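Local atomic coordinates of citrate synthase (Thermotoga maritima, PDB entry 2P2W), a protein that probably catalyses the condensation of oxaloacetate with acetyl-CoA and water to citrate and free CoA, a reaction of the tricarboxylic acid cycle. Residues 66-69 with 70-73; 236-240 with 241-245; 314-317 with 318-321. All coordinates share one frame; numbering follows the deposited sequence.

Overall arrangement
From the N terminus the chain reaches contact 1 first, where helix 57-69 runs out into the loop that leads to helix 75-81. Contact 2 is the end of helix 231-241, turning into the loop before helix 258-270; contact 3, residues 314-321, starts the long helix 317-337 after the loop from helix 299-309. Each is a turn between adjoining residues, so the three follow in series and none encloses or crosses another. Contacts 1 and 2 lie on opposite sides of the chain's centre, their centres 46 Å apart. Contact 3 is buried about 8 Å from that centre, beside the predicted active-site residue Asp300, and nowhere touches the other two.

Contact 1: 66-69 with 70-73; sequences KMAD and YREL
The Tyr70 ring lies alongside the aliphatic part of Lys66, the two side chains pointing the same way, with Tyr70 CE2 3.4 Å from Lys66 CG. They pack at the C-terminal end of helix 57-69, where the chain leaves the helix for the loop before helix 75-81. Lys66 holds CG anti to its own N (chi1 175°), which carries its methylenes along the ring; both polar ends then reach Glu113 of helix 110-133, Lys66 NZ through a salt bridge and Tyr70 OH through a hydrogen bond. One carboxylate oxygen thus ties together the ends of two neighbouring side chains.

The backbone turns through a hydrogen bond from Tyr70 N to Met67 O (3.0 Å). On another side of the turn, Arg71 runs extended from CG to NE and folds back over Ala68, whose CA sits 3.2 Å above one face of the guanidinium, toward its rim. NH2 of Arg71 continues to the carbonyl oxygen of Leu145. Replacing Arg71 by an alanine would probably uncover one side of Ala68 and take from Leu145 O the donor that Arg71 NH2 supplies, weakening the tie between this turn and the segment before helix 147-156. A water spans the turn, donating to Asp69 O at 2.7 Å and accepting from Glu72 N at 2.9 Å.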
loop_
_atom_site.group_PDB
_atom_site.type_symbol
_atom_site.label_atom_id
_atom_site.label_comp_id
_atom_site.label_asym_id
_atom_site.label_seq_id
_atom_site.Cartn_x
_atom_site.Cartn_y
_atom_site.Cartn_z
ATOM N N LYS A 66 -9.667 -27.279 -3.929
ATOM C CA LYS A 66 -8.413 -26.549 -4.098
ATOM C C LYS A 66 -8.270 -25.487 -3.011
ATOM O O LYS A 66 -7.252 -25.425 -2.313
ATOM C CB LYS A 66 -8.366 -25.870 -5.472
ATOM C CG LYS A 66 -7.135 -24.991 -5.678
ATOM C CD LYS A 66 -7.078 -24.410 -7.086
ATOM C CE LYS A 66 -6.628 -25.452 -8.092
ATOM N NZ LYS A 66 -5.150 -25.397 -8.275
ATOM N N MET A 67 -9.286 -24.638 -2.873
ATOM C CA MET A 67 -9.232 -23.601 -1.853
ATOM C C MET A 67 -9.099 -24.230 -0.470
ATOM O O MET A 67 -8.337 -23.748 0.364
ATOM C CB MET A 67 -10.478 -22.710 -1.919
ATOM C CG MET A 67 -10.514 -21.818 -3.154
ATOM S SD MET A 67 -11.831 -20.585 -3.098
ATOM C CE MET A 67 -11.266 -19.566 -1.739
ATOM N N ALA A 68 -9.822 -25.321 -0.238
ATOM C CA ALA A 68 -9.774 -26.000 1.056
ATOM C C ALA A 68 -8.387 -26.579 1.349
ATOM O O ALA A 68 -7.993 -26.727 2.507
ATOM C CB ALA A 68 -10.821 -27.109 1.101
ATOM N N ASP A 69 -7.647 -26.900 0.294
ATOM C CA ASP A 69 -6.314 -27.468 0.437
ATOM C C ASP A 69 -5.256 -26.365 0.649
ATOM O O ASP A 69 -4.103 -26.657 0.962
ATOM C CB ASP A 69 -5.998 -28.301 -0.814
ATOM C CG ASP A 69 -4.883 -29.308 -0.594
ATOM O OD1 ASP A 69 -4.845 -29.943 0.483
ATOM O OD2 ASP A 69 -4.057 -29.482 -1.516
ATOM N N TYR A 70 -5.663 -25.106 0.495
ATOM C CA TYR A 70 -4.758 -23.961 0.656
ATOM C C TYR A 70 -4.955 -23.155 1.946
ATOM O O TYR A 70 -4.423 -22.047 2.073
ATOM C CB TYR A 70 -4.916 -22.984 -0.514
ATOM C CG TYR A 70 -4.386 -23.449 -1.849
ATOM C CD1 TYR A 70 -3.235 -24.233 -1.933
ATOM C CD2 TYR A 70 -4.992 -23.035 -3.036
ATOM C CE1 TYR A 70 -2.697 -24.588 -3.173
ATOM C CE2 TYR A 70 -4.463 -23.380 -4.276
ATOM C CZ TYR A 70 -3.317 -24.155 -4.338
ATOM O OH TYR A 70 -2.784 -24.491 -5.563
ATOM N N ARG A 71 -5.692 -23.706 2.903
ATOM C CA ARG A 71 -5.975 -22.997 4.153
ATOM C C ARG A 71 -4.904 -23.003 5.239
ATOM O O ARG A 71 -5.045 -22.310 6.249
ATOM C CB ARG A 71 -7.271 -23.539 4.755
ATOM C CG ARG A 71 -8.470 -23.387 3.847
ATOM C CD ARG A 71 -9.685 -24.090 4.421
ATOM N NE ARG A 71 -10.818 -24.007 3.507
ATOM C CZ ARG A 71 -11.933 -24.715 3.632
ATOM N NH1 ARG A 71 -12.066 -25.566 4.642
ATOM N NH2 ARG A 71 -12.909 -24.577 2.743
ATOM N N GLU A 72 -3.834 -23.765 5.045
ATOM C CA GLU A 72 -2.797 -23.857 6.069
ATOM C C GLU A 72 -1.757 -22.741 6.076
ATOM O O GLU A 72 -1.386 -22.207 5.031
ATOM C CB GLU A 72 -2.056 -25.196 5.955
ATOM C CG GLU A 72 -2.921 -26.434 6.114
ATOM C CD GLU A 72 -3.621 -26.492 7.458
ATOM O OE1 GLU A 72 -3.010 -26.087 8.468
ATOM O OE2 GLU A 72 -4.782 -26.946 7.505
ATOM N N LEU A 73 -1.294 -22.405 7.278
ATOM C CA LEU A 73 -0.243 -21.411 7.453
ATOM C C LEU A 73 1.040 -22.214 7.630
ATOM O O LEU A 73 1.029 -23.267 8.275
ATOM C CB LEU A 73 -0.486 -20.564 8.707
ATOM C CG LEU A 73 -1.383 -19.334 8.560
ATOM C CD1 LEU A 73 -1.482 -18.614 9.898
ATOM C CD2 LEU A 73 -0.809 -18.404 7.501
HETATM O O HOH W 1 -2.749 -25.171 2.757
#

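Contact 2: 236-240 with 241-245; sequences QKCLK and EKRKI
This is a local helix-ending contact, a Schellman motif that closes helix 231-241 ahead of the loop leading to helix 258-270. Lys242, with positive phi (60°), is its C-prime residue. Arg243 N reaches back to Cys238 O at 2.8 Å, lying in the carbonyl plane on a lone pair, while Lys242 N makes a weak bond to Leu239 O (3.3 Å). Just before it, Glu241 N still gives the i to i-4 bond to Lys237 O (3.0 Å).

Beneath the turn, Cys238 is the buried centre: its CB meets Ile245 CG1 at 3.9 Å and its SG lies 3.8 Å from Arg243 CD. Arg243, with CG anti to its N (chi1 174°), passes its methylenes by the sulfur and sends its guanidinium on to a salt bridge with Glu224. On the exposed side Glu241 crosses Lys237, its OE2 3.4 Å from Lys237 CE but 4.3 Å from Lys237 NZ, too far for a salt bridge; Lys240 NZ forms a long one to the same oxygen at 4.0 Å. With two lysines near one carboxylate oxygen, the carboxylate is likely to stay ionised, although the spacing implies loose electrostatic attraction rather than a close ion pair.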
loop_
_atom_site.group_PDB
_atom_site.type_symbol
_atom_site.label_atom_id
_atom_site.label_comp_id
_atom_site.label_asym_id
_atom_site.label_seq_id
_atom_site.Cartn_x
_atom_site.Cartn_y
_atom_site.Cartn_z
ATOM N N GLN A 236 -28.334 16.960 13.051
ATOM C CA GLN A 236 -28.221 18.414 12.975
ATOM C C GLN A 236 -26.884 18.881 13.537
ATOM O O GLN A 236 -26.258 19.795 12.993
ATOM C CB GLN A 236 -29.375 19.081 13.728
ATOM C CG GLN A 236 -30.702 19.002 12.994
ATOM C CD GLN A 236 -30.603 19.521 11.565
ATOM O OE1 GLN A 236 -30.055 20.596 11.321
ATOM N NE2 GLN A 236 -31.144 18.762 10.618
ATOM N N LYS A 237 -26.451 18.245 14.621
ATOM C CA LYS A 237 -25.179 18.563 15.256
ATOM C C LYS A 237 -24.036 18.283 14.286
ATOM O O LYS A 237 -23.094 19.067 14.176
ATOM C CB LYS A 237 -24.995 17.718 16.520
ATOM C CG LYS A 237 -23.584 17.743 17.098
ATOM C CD LYS A 237 -23.377 16.602 18.086
ATOM C CE LYS A 237 -22.381 16.972 19.172
ATOM N NZ LYS A 237 -21.760 15.762 19.789
ATOM N N CYS A 238 -24.120 17.151 13.590
ATOM C CA CYS A 238 -23.096 16.770 12.624
ATOM C C CYS A 238 -22.992 17.785 11.489
ATOM O O CYS A 238 -21.894 18.120 11.042
ATOM C CB CYS A 238 -23.397 15.382 12.056
ATOM S SG CYS A 238 -22.903 14.026 13.150
ATOM N N LEU A 239 -24.135 18.275 11.026
ATOM C CA LEU A 239 -24.146 19.251 9.945
ATOM C C LEU A 239 -23.460 20.546 10.379
ATOM O O LEU A 239 -22.674 21.125 9.628
ATOM C CB LEU A 239 -25.585 19.536 9.507
ATOM C CG LEU A 239 -26.329 18.325 8.937
ATOM C CD1 LEU A 239 -27.742 18.726 8.531
ATOM C CD2 LEU A 239 -25.562 17.773 7.739
ATOM N N LYS A 240 -23.754 20.986 11.598
ATOM C CA LYS A 240 -23.165 22.210 12.135
ATOM C C LYS A 240 -21.653 22.085 12.316
ATOM O O LYS A 240 -20.903 23.005 11.985
ATOM C CB LYS A 240 -23.806 22.557 13.481
ATOM C CG LYS A 240 -22.972 23.503 14.333
ATOM C CD LYS A 240 -23.317 23.369 15.809
ATOM C CE LYS A 240 -22.068 23.436 16.679
ATOM N NZ LYS A 240 -22.233 22.670 17.951
ATOM N N GLU A 241 -21.211 20.946 12.843
ATOM C CA GLU A 241 -19.788 20.714 13.080
ATOM C C GLU A 241 -19.073 20.212 11.834
ATOM O O GLU A 241 -17.852 20.058 11.835
ATOM C CB GLU A 241 -19.595 19.678 14.188
ATOM C CG GLU A 241 -20.092 20.109 15.549
ATOM C CD GLU A 241 -20.074 18.970 16.546
ATOM O OE1 GLU A 241 -19.919 17.807 16.114
ATOM O OE2 GLU A 241 -20.225 19.233 17.755
ATOM N N LYS A 242 -19.833 19.955 10.776
ATOM C CA LYS A 242 -19.263 19.440 9.539
ATOM C C LYS A 242 -18.579 18.110 9.844
ATOM O O LYS A 242 -17.493 17.819 9.339
ATOM C CB LYS A 242 -18.253 20.436 8.957
ATOM C CG LYS A 242 -18.885 21.741 8.477
ATOM C CD LYS A 242 -17.853 22.651 7.823
ATOM C CE LYS A 242 -18.510 23.877 7.199
ATOM N NZ LYS A 242 -17.650 24.485 6.139
ATOM N N ARG A 243 -19.221 17.315 10.693
ATOM C CA ARG A 243 -18.698 16.006 11.070
ATOM C C ARG A 243 -19.220 14.976 10.078
ATOM O O ARG A 243 -20.404 14.969 9.747
ATOM C CB ARG A 243 -19.152 15.638 12.489
ATOM C CG ARG A 243 -18.770 14.226 12.918
ATOM C CD ARG A 243 -19.248 13.915 14.332
ATOM N NE ARG A 243 -19.168 12.485 14.628
ATOM C CZ ARG A 243 -19.502 11.941 15.794
ATOM N NH1 ARG A 243 -19.939 12.705 16.788
ATOM N NH2 ARG A 243 -19.400 10.631 15.966
ATOM N N LYS A 244 -18.332 14.110 9.605
ATOM C CA LYS A 244 -18.711 13.086 8.643
ATOM C C LYS A 244 -19.579 12.022 9.309
ATOM O O LYS A 244 -19.185 11.435 10.314
ATOM C CB LYS A 244 -17.451 12.441 8.056
ATOM C CG LYS A 244 -17.652 11.039 7.489
ATOM C CD LYS A 244 -18.358 11.042 6.152
ATOM C CE LYS A 244 -18.236 9.683 5.468
ATOM N NZ LYS A 244 -17.875 9.796 4.025
ATOM N N ILE A 245 -20.768 11.789 8.757
ATOM C CA ILE A 245 -21.664 10.770 9.296
ATOM C C ILE A 245 -21.245 9.424 8.701
ATOM O O ILE A 245 -21.428 9.177 7.510
ATOM C CB ILE A 245 -23.136 11.064 8.926
ATOM C CG1 ILE A 245 -23.557 12.413 9.519
ATOM C CG2 ILE A 245 -24.039 9.950 9.445
ATOM C CD1 ILE A 245 -24.958 12.856 9.126
#

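Contact 3: 314-317 with 318-321; sequences RNMF and TALF
Met316 and Leu320 cross one turn apart on the closely packed, fully buried side of this helix start, Met316 SD 4.1 Å from Leu320 CD2, while Met316 CG rests against Ala319 CB. CG of Met316 stands anti to its N (chi1 -169°), which lays the thioether along this side of the first turn. The Met316 carbonyl takes Leu320 N at 2.8 Å, nearly head-on along the C=O axis, and Leu320 CG closes to 3.3 Å from the same oxygen. Phe317 O likewise accepts Phe321 N at 3.1 Å, with a weak second bond from Leu320 N.

The looser side is bridged by water instead: one molecule donates to Asn315 O and accepts from Ala319 N at 2.9 Å, linking the incoming loop to the first turn.

Helices surround the turn. Phe317 lies against Ser215 and Pro219 of helix 214-225, Met316 and Leu320 meet Phe151 of helix 147-156, and Met316 and Ala319 touch Tyr90 of helix 90-98. The Phe321 side chain touches the predicted active-site residue Asp300 of helix 299-309 and comes within about 4 Å of a bound citrate anion.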
loop_
_atom_site.group_PDB
_atom_site.type_symbol
_atom_site.label_atom_id
_atom_site.label_comp_id
_atom_site.label_asym_id
_atom_site.label_seq_id
_atom_site.Cartn_x
_atom_site.Cartn_y
_atom_site.Cartn_z
ATOM N N ARG A 314 -15.343 -6.049 16.926
ATOM C CA ARG A 314 -15.387 -4.836 16.114
ATOM C C ARG A 314 -14.075 -4.551 15.368
ATOM O O ARG A 314 -14.063 -4.025 14.262
ATOM C CB ARG A 314 -15.764 -3.662 17.019
ATOM C CG ARG A 314 -17.183 -3.816 17.566
ATOM C CD ARG A 314 -17.663 -2.594 18.357
ATOM N NE ARG A 314 -19.074 -2.774 18.722
ATOM C CZ ARG A 314 -19.686 -1.787 19.400
ATOM N NH1 ARG A 314 -19.026 -0.691 19.728
ATOM N NH2 ARG A 314 -20.978 -1.916 19.722
ATOM N N ASN A 315 -12.936 -4.875 16.012
ATOM C CA ASN A 315 -11.667 -4.581 15.351
ATOM C C ASN A 315 -11.293 -5.626 14.289
ATOM O O ASN A 315 -10.181 -5.665 13.771
ATOM C CB ASN A 315 -10.562 -4.397 16.402
ATOM C CG ASN A 315 -10.184 -5.714 17.026
ATOM O OD1 ASN A 315 -10.992 -6.627 17.164
ATOM N ND2 ASN A 315 -8.911 -5.791 17.450
ATOM N N MET A 316 -12.275 -6.512 13.981
ATOM C CA MET A 316 -12.105 -7.454 12.876
ATOM C C MET A 316 -13.028 -7.126 11.683
ATOM O O MET A 316 -12.942 -7.729 10.615
ATOM C CB MET A 316 -12.382 -8.885 13.379
ATOM C CG MET A 316 -11.976 -9.951 12.354
ATOM S SD MET A 316 -12.659 -11.575 12.720
ATOM C CE MET A 316 -11.546 -12.019 14.063
ATOM N N PHE A 317 -13.962 -6.165 11.906
ATOM C CA PHE A 317 -14.927 -5.819 10.847
ATOM C C PHE A 317 -14.229 -5.479 9.500
ATOM O O PHE A 317 -14.624 -5.960 8.449
ATOM C CB PHE A 317 -15.753 -4.608 11.304
ATOM C CG PHE A 317 -16.791 -4.959 12.341
ATOM C CD1 PHE A 317 -16.796 -6.206 12.959
ATOM C CD2 PHE A 317 -17.723 -3.999 12.719
ATOM C CE1 PHE A 317 -17.734 -6.483 13.954
ATOM C CE2 PHE A 317 -18.656 -4.283 13.716
ATOM C CZ PHE A 317 -18.663 -5.523 14.335
ATOM N N THR A 318 -13.197 -4.640 9.528
ATOM C CA THR A 318 -12.514 -4.286 8.290
ATOM C C THR A 318 -11.812 -5.511 7.700
ATOM O O THR A 318 -11.722 -5.658 6.481
ATOM C CB THR A 318 -11.474 -3.156 8.509
ATOM O OG1 THR A 318 -12.122 -2.011 9.072
ATOM C CG2 THR A 318 -10.850 -2.746 7.182
ATOM N N ALA A 319 -11.322 -6.396 8.565
ATOM C CA ALA A 319 -10.642 -7.603 8.099
ATOM C C ALA A 319 -11.650 -8.555 7.453
ATOM O O ALA A 319 -11.303 -9.321 6.551
ATOM C CB ALA A 319 -9.927 -8.291 9.260
ATOM N N LEU A 320 -12.897 -8.514 7.918
ATOM C CA LEU A 320 -13.943 -9.363 7.346
ATOM C C LEU A 320 -14.250 -8.854 5.941
ATOM O O LEU A 320 -14.512 -9.633 5.023
ATOM C CB LEU A 320 -15.207 -9.319 8.207
ATOM C CG LEU A 320 -15.092 -10.026 9.561
ATOM C CD1 LEU A 320 -16.328 -9.712 10.402
ATOM C CD2 LEU A 320 -14.937 -11.528 9.357
ATOM N N PHE A 321 -14.223 -7.534 5.793
ATOM C CA PHE A 321 -14.452 -6.884 4.509
ATOM C C PHE A 321 -13.335 -7.372 3.575
ATOM O O PHE A 321 -13.592 -7.804 2.448
ATOM C CB PHE A 321 -14.363 -5.361 4.698
ATOM C CG PHE A 321 -14.864 -4.548 3.527
ATOM C CD1 PHE A 321 -14.838 -5.049 2.228
ATOM C CD2 PHE A 321 -15.316 -3.242 3.728
ATOM C CE1 PHE A 321 -15.252 -4.266 1.148
ATOM C CE2 PHE A 321 -15.733 -2.449 2.654
ATOM C CZ PHE A 321 -15.701 -2.962 1.363
HETATM O O HOH W 2 -10.497 -5.320 11.141
#